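Local coordinates for protein prophage Pfl 6 Cro (Pseudomonas fluorescens, PDB 2PIJ) that probably binds operator DNA as a dimeric helix-turn-helix transcription factor of the phage Cro family, at residues M1-H13 / M33-E46. Numbering follows the deposited sequence.
With SO4 (sulfate ion), chain E; SO4 (sulfate ion), chain F; SO4 (sulfate ion), chain G; SO4 (sulfate ion), chain C.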
HETATM    1  N   MSE B   1       5.835  10.515  13.033  1.00 53.67           N
HETATM    2  CA  MSE B   1       5.717  10.028  11.625  1.00 50.07           C
HETATM    3  C   MSE B   1       4.650  10.780  10.815  1.00 49.13           C
HETATM    4  O   MSE B   1       3.543  11.043  11.287  1.00 51.84           O
HETATM    5  CB  MSE B   1       5.448   8.516  11.627  1.00 46.25           C
HETATM    6  CG  MSE B   1       5.052   7.856  10.330  1.00 45.50           C
HETATM    7 SE   MSE B   1       4.511   6.006  10.699  0.75 48.28          SE
HETATM    8  CE  MSE B   1       3.046   6.470  11.912  1.00 52.36           C
ATOM      9  N   LYS B   2       5.009  11.131   9.586  1.00 46.30           N
ATOM     10  CA  LYS B   2       4.066  11.725   8.651  1.00 45.47           C
ATOM     11  C   LYS B   2       3.969  10.888   7.385  1.00 40.29           C
ATOM     12  O   LYS B   2       4.982  10.429   6.871  1.00 38.07           O
ATOM     13  CB  LYS B   2       4.468  13.157   8.289  1.00 48.64           C
ATOM     14  CG  LYS B   2       4.071  14.157   9.298  1.00 55.23           C
ATOM     15  CD  LYS B   2       3.484  15.401   8.628  1.00 60.18           C
ATOM     16  CE  LYS B   2       2.319  15.939   9.509  1.00 66.65           C
ATOM     17  NZ  LYS B   2       2.191  17.435   9.288  1.00 75.78           N
ATOM     18  N   LYS B   3       2.754  10.713   6.882  1.00 38.75           N
ATOM     19  CA  LYS B   3       2.583  10.061   5.611  1.00 35.91           C
ATOM     20  C   LYS B   3       1.846  10.963   4.611  1.00 35.83           C
ATOM     21  O   LYS B   3       0.837  11.560   4.936  1.00 39.15           O
ATOM     22  CB  LYS B   3       1.873   8.711   5.756  1.00 34.54           C
ATOM     23  CG  LYS B   3       2.437   7.791   6.842  1.00 37.32           C
ATOM     24  CD  LYS B   3       1.637   6.533   6.854  1.00 34.98           C
ATOM     25  CE  LYS B   3       1.580   5.874   8.193  1.00 41.34           C
ATOM     26  NZ  LYS B   3       0.965   4.538   8.003  1.00 43.12           N
ATOM     27  N   ILE B   4       2.304  10.937   3.372  1.00 33.56           N
ATOM     28  CA  ILE B   4       2.078  11.996   2.427  1.00 34.46           C
ATOM     29  C   ILE B   4       2.137  11.419   0.992  1.00 31.60           C
ATOM     30  O   ILE B   4       3.098  10.695   0.615  1.00 29.47           O
ATOM     31  CB  ILE B   4       3.150  13.162   2.686  1.00 35.26           C
ATOM     32  CG1 ILE B   4       2.632  14.146   3.720  1.00 45.41           C
ATOM     33  CG2 ILE B   4       3.454  13.958   1.461  1.00 39.19           C
ATOM     34  CD1 ILE B   4       3.238  14.025   5.107  1.00 52.17           C
ATOM     35  N   PRO B   5       1.094  11.706   0.192  1.00 30.02           N
ATOM     36  CA  PRO B   5       1.194  11.265  -1.185  1.00 28.91           C
ATOM     37  C   PRO B   5       2.397  11.914  -1.916  1.00 27.90           C
ATOM     38  O   PRO B   5       2.821  13.031  -1.577  1.00 29.37           O
ATOM     39  CB  PRO B   5      -0.099  11.745  -1.823  1.00 30.39           C
ATOM     40  CG  PRO B   5      -0.912  12.378  -0.705  1.00 32.94           C
ATOM     41  CD  PRO B   5      -0.118  12.487   0.505  1.00 33.94           C
ATOM     42  N   LEU B   6       2.950  11.189  -2.880  1.00 26.35           N
ATOM     43  CA  LEU B   6       4.164  11.562  -3.603  1.00 26.90           C
ATOM     44  C   LEU B   6       4.147  12.940  -4.200  1.00 28.05           C
ATOM     45  O   LEU B   6       5.109  13.723  -3.985  1.00 29.08           O
ATOM     46  CB  LEU B   6       4.508  10.512  -4.699  1.00 27.93           C
ATOM     47  CG  LEU B   6       5.720  10.841  -5.600  1.00 26.86           C
ATOM     48  CD1 LEU B   6       7.020  10.971  -4.750  1.00 26.18           C
ATOM     49  CD2 LEU B   6       5.900   9.751  -6.626  1.00 32.46           C
ATOM     50  N   SER B   7       3.090  13.240  -4.960  1.00 33.50           N
ATOM     51  CA  SER B   7       3.025  14.562  -5.640  1.00 35.17           C
ATOM     52  C   SER B   7       2.962  15.692  -4.657  1.00 32.43           C
ATOM     53  O   SER B   7       3.707  16.615  -4.815  1.00 31.11           O
ATOM     54  CB  SER B   7       1.936  14.681  -6.706  1.00 43.49           C
ATOM     55  OG  SER B   7       2.338  13.945  -7.853  1.00 50.62           O
ATOM     56  N   LYS B   8       2.186  15.555  -3.587  1.00 32.65           N
ATOM     57  CA  LYS B   8       2.190  16.581  -2.511  1.00 35.39           C
ATOM     58  C   LYS B   8       3.581  16.718  -1.901  1.00 32.44           C
ATOM     59  O   LYS B   8       4.063  17.829  -1.691  1.00 35.17           O
ATOM     60  CB  LYS B   8       1.217  16.177  -1.404  1.00 39.33           C
ATOM     61  CG  LYS B   8       1.087  17.226  -0.306  1.00 49.32           C
ATOM     62  CD  LYS B   8       0.436  16.592   0.956  1.00 58.08           C
ATOM     63  CE  LYS B   8       0.224  17.753   2.027  1.00 72.16           C
ATOM     64  NZ  LYS B   8      -0.367  18.915   1.427  1.00 75.85           N
ATOM     65  N   TYR B   9       4.222  15.600  -1.581  1.00 31.56           N
ATOM     66  CA  TYR B   9       5.592  15.661  -1.074  1.00 31.56           C
ATOM     67  C   TYR B   9       6.495  16.508  -1.999  1.00 29.09           C
ATOM     68  O   TYR B   9       7.194  17.400  -1.527  1.00 32.93           O
ATOM     69  CB  TYR B   9       6.213  14.256  -0.782  1.00 29.00           C
ATOM     70  CG  TYR B   9       7.650  14.335  -0.340  1.00 32.26           C
ATOM     71  CD1 TYR B   9       7.959  14.419   1.004  1.00 40.81           C
ATOM     72  CD2 TYR B   9       8.719  14.317  -1.277  1.00 27.13           C
ATOM     73  CE1 TYR B   9       9.283  14.491   1.435  1.00 46.62           C
ATOM     74  CE2 TYR B   9      10.045  14.415  -0.864  1.00 34.14           C
ATOM     75  CZ  TYR B   9      10.311  14.486   0.497  1.00 41.34           C
ATOM     76  OH  TYR B   9      11.585  14.591   0.969  1.00 49.50           O
ATOM     77  N   LEU B  10       6.542  16.167  -3.293  1.00 27.83           N
ATOM     78  CA  LEU B  10       7.396  16.892  -4.250  1.00 28.45           C
ATOM     79  C   LEU B  10       6.996  18.374  -4.457  1.00 31.58           C
ATOM     80  O   LEU B  10       7.848  19.248  -4.542  1.00 33.53           O
ATOM     81  CB  LEU B  10       7.376  16.140  -5.588  1.00 30.04           C
ATOM     82  CG  LEU B  10       8.068  14.786  -5.577  1.00 27.20           C
ATOM     83  CD1 LEU B  10       7.786  14.111  -6.885  1.00 26.73           C
ATOM     84  CD2 LEU B  10       9.595  14.909  -5.308  1.00 28.92           C
ATOM     85  N   GLU B  11       5.685  18.633  -4.484  1.00 32.21           N
ATOM     86  CA  GLU B  11       5.124  19.960  -4.821  1.00 37.49           C
ATOM     87  C   GLU B  11       5.341  20.940  -3.668  1.00 39.86           C
ATOM     88  O   GLU B  11       5.438  22.155  -3.857  1.00 46.26           O
ATOM     89  CB  GLU B  11       3.619  19.885  -5.173  1.00 38.07           C
ATOM     90  CG  GLU B  11       3.342  19.119  -6.446  1.00 42.02           C
ATOM     91  CD  GLU B  11       3.760  19.853  -7.733  1.00 49.79           C
ATOM     92  OE1 GLU B  11       4.430  20.914  -7.658  1.00 48.37           O
ATOM     93  OE2 GLU B  11       3.390  19.357  -8.830  1.00 55.67           O
ATOM     94  N   GLU B  12       5.434  20.361  -2.476  1.00 38.00           N
ATOM     95  CA  GLU B  12       5.340  21.108  -1.245  1.00 40.35           C
ATOM     96  C   GLU B  12       6.534  20.985  -0.300  1.00 39.53           C
ATOM     97  O   GLU B  12       6.797  21.911   0.482  1.00 41.92           O
ATOM     98  CB  GLU B  12       3.998  20.757  -0.563  1.00 45.84           C
ATOM     99  CG  GLU B  12       3.848  21.225   0.875  1.00 52.26           C
ATOM    100  CD  GLU B  12       2.410  21.545   1.257  1.00 61.44           C
ATOM    101  OE1 GLU B  12       1.504  20.748   0.890  1.00 64.35           O
ATOM    102  OE2 GLU B  12       2.199  22.602   1.919  1.00 66.13           O
ATOM    103  N   HIS B  13       7.258  19.871  -0.374  1.00 37.47           N
ATOM    104  CA  HIS B  13       8.364  19.592   0.565  1.00 41.06           C
ATOM    105  C   HIS B  13       9.781  19.462   0.037  1.00 39.58           C
ATOM    106  O   HIS B  13      10.642  20.305   0.379  1.00 44.17           O
ATOM    107  CB  HIS B  13       8.037  18.382   1.423  1.00 45.68           C
ATOM    108  CG  HIS B  13       6.764  18.542   2.179  1.00 52.46           C
ATOM    109  ND1 HIS B  13       6.628  19.445   3.212  1.00 61.31           N
ATOM    110  CD2 HIS B  13       5.555  17.944   2.033  1.00 53.78           C
ATOM    111  CE1 HIS B  13       5.396  19.381   3.680  1.00 66.40           C
ATOM    112  NE2 HIS B  13       4.731  18.471   2.990  1.00 63.70           N
HETATM  113  N   MSE B  33       7.290   7.241 -11.613  1.00 39.49           N
HETATM  114  CA  MSE B  33       6.123   7.148 -10.714  1.00 40.13           C
HETATM  115  C   MSE B  33       5.207   8.367 -10.858  1.00 40.21           C
HETATM  116  O   MSE B  33       3.989   8.224 -10.968  1.00 41.54           O
HETATM  117  CB  MSE B  33       6.564   6.953  -9.279  1.00 39.42           C
HETATM  118  CG  MSE B  33       7.277   5.638  -9.083  1.00 42.94           C
HETATM  119 SE   MSE B  33       8.261   5.658  -7.402  0.75 46.66          SE
HETATM  120  CE  MSE B  33       8.600   7.597  -7.339  1.00 47.86           C
ATOM    121  N   VAL B  34       5.820   9.551 -10.973  1.00 40.92           N
ATOM    122  CA  VAL B  34       5.066  10.759 -11.244  1.00 42.82           C
ATOM    123  C   VAL B  34       4.308  10.726 -12.583  1.00 47.53           C
ATOM    124  O   VAL B  34       3.125  11.113 -12.636  1.00 51.30           O
ATOM    125  CB  VAL B  34       5.902  12.061 -11.052  1.00 44.51           C
ATOM    126  CG1 VAL B  34       5.007  13.323 -11.299  1.00 49.21           C
ATOM    127  CG2 VAL B  34       6.463  12.129  -9.629  1.00 43.68           C
ATOM    128  N   ARG B  35       4.960  10.263 -13.648  1.00 47.94           N
ATOM    129  CA  ARG B  35       4.372  10.241 -14.995  1.00 54.21           C
ATOM    130  C   ARG B  35       3.156   9.345 -15.086  1.00 55.92           C
ATOM    131  O   ARG B  35       2.119   9.735 -15.640  1.00 62.51           O
ATOM    132  CB  ARG B  35       5.385   9.764 -16.043  1.00 55.48           C
ATOM    133  CG  ARG B  35       6.198  10.868 -16.641  1.00 60.39           C
ATOM    134  CD  ARG B  35       6.963  10.409 -17.917  1.00 64.92           C
ATOM    135  NE  ARG B  35       7.402   9.003 -17.909  1.00 61.77           N
ATOM    136  CZ  ARG B  35       8.453   8.512 -17.245  1.00 55.82           C
ATOM    137  NH1 ARG B  35       9.228   9.288 -16.493  1.00 51.72           N
ATOM    138  NH2 ARG B  35       8.725   7.217 -17.324  1.00 55.29           N
ATOM    139  N   ALA B  36       3.309   8.136 -14.558  1.00 50.85           N
ATOM    140  CA  ALA B  36       2.262   7.117 -14.608  1.00 53.17           C
ATOM    141  C   ALA B  36       1.171   7.261 -13.537  1.00 51.48           C
ATOM    142  O   ALA B  36       0.310   6.395 -13.439  1.00 53.68           O
ATOM    143  CB  ALA B  36       2.888   5.722 -14.543  1.00 52.04           C
ATOM    144  N   GLY B  37       1.217   8.326 -12.729  1.00 48.44           N
ATOM    145  CA  GLY B  37       0.229   8.542 -11.654  1.00 45.59           C
ATOM    146  C   GLY B  37       0.077   7.340 -10.727  1.00 42.80           C
ATOM    147  O   GLY B  37      -1.041   6.944 -10.351  1.00 42.82           O
ATOM    148  N   ARG B  38       1.201   6.724 -10.382  1.00 40.15           N
ATOM    149  CA  ARG B  38       1.164   5.599  -9.495  1.00 37.62           C
ATOM    150  C   ARG B  38       0.786   6.039  -8.080  1.00 34.64           C
ATOM    151  O   ARG B  38       1.114   7.162  -7.661  1.00 34.73           O
ATOM    152  CB  ARG B  38       2.493   4.840  -9.548  1.00 37.42           C
ATOM    153  CG  ARG B  38       2.688   4.124 -10.908  1.00 40.09           C
ATOM    154  CD  ARG B  38       4.159   3.660 -11.098  1.00 41.80           C
ATOM    155  NE  ARG B  38       4.593   2.737 -10.047  1.00 42.27           N
ATOM    156  CZ  ARG B  38       5.792   2.167  -9.977  1.00 46.97           C
ATOM    157  NH1 ARG B  38       6.711   2.380 -10.928  1.00 49.41           N
ATOM    158  NH2 ARG B  38       6.067   1.335  -8.972  1.00 50.04           N
ATOM    159  N   SER B  39       0.072   5.190  -7.337  1.00 34.28           N
ATOM    160  CA  SER B  39      -0.345   5.593  -5.983  1.00 32.27           C
ATOM    161  C   SER B  39       0.788   5.408  -4.967  1.00 28.14           C
ATOM    162  O   SER B  39       0.813   4.445  -4.205  1.00 29.80           O
ATOM    163  CB  SER B  39      -1.668   4.937  -5.498  1.00 34.50           C
ATOM    164  OG  SER B  39      -2.819   5.731  -5.892  1.00 39.00           O
ATOM    165  N   ILE B  40       1.712   6.363  -4.932  1.00 25.44           N
ATOM    166  CA  ILE B  40       2.869   6.245  -4.058  1.00 22.88           C
ATOM    167  C   ILE B  40       2.692   7.139  -2.829  1.00 23.78           C
ATOM    168  O   ILE B  40       2.353   8.336  -2.943  1.00 26.53           O
ATOM    169  CB  ILE B  40       4.200   6.604  -4.849  1.00 22.21           C
ATOM    170  CG1 ILE B  40       4.397   5.816  -6.197  1.00 24.71           C
ATOM    171  CG2 ILE B  40       5.402   6.542  -3.896  1.00 22.71           C
ATOM    172  CD1 ILE B  40       4.725   4.345  -6.109  1.00 24.61           C
ATOM    173  N   GLU B  41       2.920   6.546  -1.639  1.00 23.21           N
ATOM    174  CA  GLU B  41       2.801   7.207  -0.367  1.00 24.95           C
ATOM    175  C   GLU B  41       4.193   7.314   0.253  1.00 24.81           C
ATOM    176  O   GLU B  41       4.984   6.358   0.291  1.00 25.36           O
ATOM    177  CB  GLU B  41       1.831   6.443   0.537  1.00 24.67           C
ATOM    178  CG  GLU B  41       1.657   7.066   1.950  1.00 27.25           C
ATOM    179  CD  GLU B  41       1.103   6.087   2.931  1.00 32.34           C
ATOM    180  OE1 GLU B  41       1.843   5.163   3.372  1.00 30.89           O
ATOM    181  OE2 GLU B  41      -0.062   6.251   3.312  1.00 38.10           O
ATOM    182  N   ILE B  42       4.525   8.514   0.680  1.00 24.52           N
ATOM    183  CA  ILE B  42       5.787   8.739   1.322  1.00 24.36           C
ATOM    184  C   ILE B  42       5.595   8.821   2.871  1.00 25.54           C
ATOM    185  O   ILE B  42       4.776   9.565   3.381  1.00 27.84           O
ATOM    186  CB  ILE B  42       6.466  10.046   0.781  1.00 24.74           C
ATOM    187  CG1 ILE B  42       6.685   9.972  -0.749  1.00 27.23           C
ATOM    188  CG2 ILE B  42       7.762  10.318   1.566  1.00 25.70           C
ATOM    189  CD1 ILE B  42       7.653   8.896  -1.238  1.00 25.06           C
ATOM    190  N   THR B  43       6.410   8.058   3.582  1.00 28.99           N
ATOM    191  CA  THR B  43       6.462   8.108   5.041  1.00 28.32           C
ATOM    192  C   THR B  43       7.769   8.746   5.565  1.00 29.15           C
ATOM    193  O   THR B  43       8.862   8.307   5.226  1.00 29.76           O
ATOM    194  CB  THR B  43       6.261   6.721   5.667  1.00 27.82           C
ATOM    195  OG1 THR B  43       5.052   6.137   5.150  1.00 28.40           O
ATOM    196  CG2 THR B  43       6.093   6.825   7.151  1.00 28.35           C
ATOM    197  N   LEU B  44       7.600   9.746   6.429  1.00 32.70           N
ATOM    198  CA  LEU B  44       8.674  10.564   7.046  1.00 34.83           C
ATOM    199  C   LEU B  44       8.794  10.290   8.543  1.00 35.97           C
ATOM    200  O   LEU B  44       7.876  10.570   9.286  1.00 36.19           O
ATOM    201  CB  LEU B  44       8.375  12.045   6.875  1.00 39.19           C
ATOM    202  CG  LEU B  44       8.333  12.636   5.458  1.00 39.66           C
ATOM    203  CD1 LEU B  44       9.273  11.945   4.500  1.00 39.81           C
ATOM    204  CD2 LEU B  44       6.955  12.582   4.939  1.00 42.10           C
ATOM    205  N   TYR B  45       9.906   9.712   8.964  1.00 36.36           N
ATOM    206  CA  TYR B  45      10.111   9.413  10.381  1.00 37.58           C
ATOM    207  C   TYR B  45      10.870  10.505  11.065  1.00 42.38           C
ATOM    208  O   TYR B  45      11.633  11.237  10.422  1.00 43.63           O
ATOM    209  CB  TYR B  45      10.852   8.088  10.548  1.00 37.27           C
ATOM    210  CG  TYR B  45      10.054   6.942   9.986  1.00 34.46           C
ATOM    211  CD1 TYR B  45       9.047   6.342  10.765  1.00 35.24           C
ATOM    212  CD2 TYR B  45      10.258   6.486   8.678  1.00 30.30           C
ATOM    213  CE1 TYR B  45       8.290   5.314  10.284  1.00 34.19           C
ATOM    214  CE2 TYR B  45       9.494   5.429   8.177  1.00 31.42           C
ATOM    215  CZ  TYR B  45       8.509   4.858   8.987  1.00 30.73           C
ATOM    216  OH  TYR B  45       7.746   3.796   8.520  1.00 29.05           O
ATOM    217  N   GLU B  46      10.657  10.567  12.387  1.00 44.40           N
ATOM    218  CA  GLU B  46      11.315  11.516  13.274  1.00 51.12           C
ATOM    219  C   GLU B  46      12.798  11.171  13.390  1.00 54.89           C
ATOM    220  O   GLU B  46      13.605  12.056  13.613  1.00 62.16           O
ATOM    221  CB  GLU B  46      10.629  11.585  14.649  1.00 53.75           C
ATOM    222  CG  GLU B  46       9.164  12.040  14.598  1.00 51.66           C
ATOM    223  CD  GLU B  46       8.682  12.682  15.900  0.50 57.13           C
ATOM    224  OE1 GLU B  46       8.753  12.019  16.957  0.50 57.58           O
ATOM    225  OE2 GLU B  46       8.211  13.843  15.864  0.50 58.82           O
TER
HETATM  226  S   SO4 E 501       8.838   8.108  14.421  1.00 65.97           S
HETATM  227  O1  SO4 E 501      10.283   7.824  14.359  1.00 64.55           O
HETATM  228  O2  SO4 E 501       8.499   9.091  13.405  1.00 63.36           O
HETATM  229  O3  SO4 E 501       8.047   6.876  14.224  1.00 65.06           O
HETATM  230  O4  SO4 E 501       8.543   8.658  15.747  1.00 66.42           O
HETATM  231  S   SO4 F 503      -0.442  12.456   9.273  1.00 64.69           S
HETATM  232  O1  SO4 F 503       0.255  12.702  10.557  1.00 63.56           O
HETATM  233  O2  SO4 F 503      -0.523  13.718   8.522  1.00 62.27           O
HETATM  234  O3  SO4 F 503       0.276  11.462   8.457  1.00 64.42           O
HETATM  235  O4  SO4 F 503      -1.784  11.907   9.506  1.00 64.74           O
HETATM  236  S   SO4 G 504      -3.574  18.822   0.392  1.00 81.16           S
HETATM  237  O1  SO4 G 504      -2.954  19.810  -0.496  1.00 81.55           O
HETATM  238  O2  SO4 G 504      -5.025  19.066   0.448  1.00 80.82           O
HETATM  239  O3  SO4 G 504      -3.326  17.485  -0.161  1.00 83.14           O
HETATM  240  O4  SO4 G 504      -2.956  18.905   1.730  1.00 80.79           O
HETATM  241  S   SO4 C 502      -3.327   4.829   7.430  1.00 72.73           S
HETATM  242  O1  SO4 C 502      -2.145   5.303   8.161  1.00 72.50           O
HETATM  243  O2  SO4 C 502      -3.447   5.489   6.129  1.00 73.34           O
HETATM  244  O3  SO4 C 502      -3.176   3.390   7.189  1.00 74.40           O
HETATM  245  O4  SO4 C 502      -4.540   5.118   8.191  1.00 72.07           O
HETATM  246  O   HOH W   1       1.921   3.445   5.368  1.00 40.73           O
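Leu6 drives both branches of its side chain into the 33-46 segment: CD2 meets Met33 CE at 3.5 Å, crossing the selenomethionine at about a right angle, while CD1 packs obliquely against Ile42 CD1. With CG anti to the backbone N (chi1 176°), the fork bridges helix 27-35 and strand 40-44, one branch on each. One turn on, Leu10 CD1 touches Val34 CG2 at 3.6 Å. Ile42 sends CG2 over one face of the Tyr9 ring, and Leu44 CD1 approaches the same ring obliquely, its CD2 reaching Ile4 CD1.

On the other face of the sheet, the extended chain of Lys3 runs alongside Thr43, Lys3 CG lying 3.5 Å from Thr43 OG1. It crosses Glu41 without direct charge contact: one water accepts from Lys3 NZ and donates to Glu41 OE1 at 2.6 Å, and NZ also bonds a sulfate, probably from the crystallisation liquor. Farther along, Met1 SE makes an oblique Met-aromatic contact with Tyr45, whose OH bonds Glu51.

Between the two faces, strands 2-5 and 40-44 pair antiparallel. Lys2 and Leu44 exchange two backbone bonds, as do Ile4 and Ile42; a single bond from Leu6 N to Ile40 O (2.9 Å) ties down the start of helix 6-12, just after the N-cap Pro5. Leu19 of helix 16-23 packs on Leu6, Tyr9 and Ile42, and Ile58 of the second subunit on Met33 and Ile40.

The chemistry is thus divided by face: apolar side chains fasten helix 6-12 and the probable DNA-binding helix-turn-helix (16-23 and 27-35) to the sheet of this mixed alpha/beta Cro, whereas opposite, water links Lys3 to Glu41.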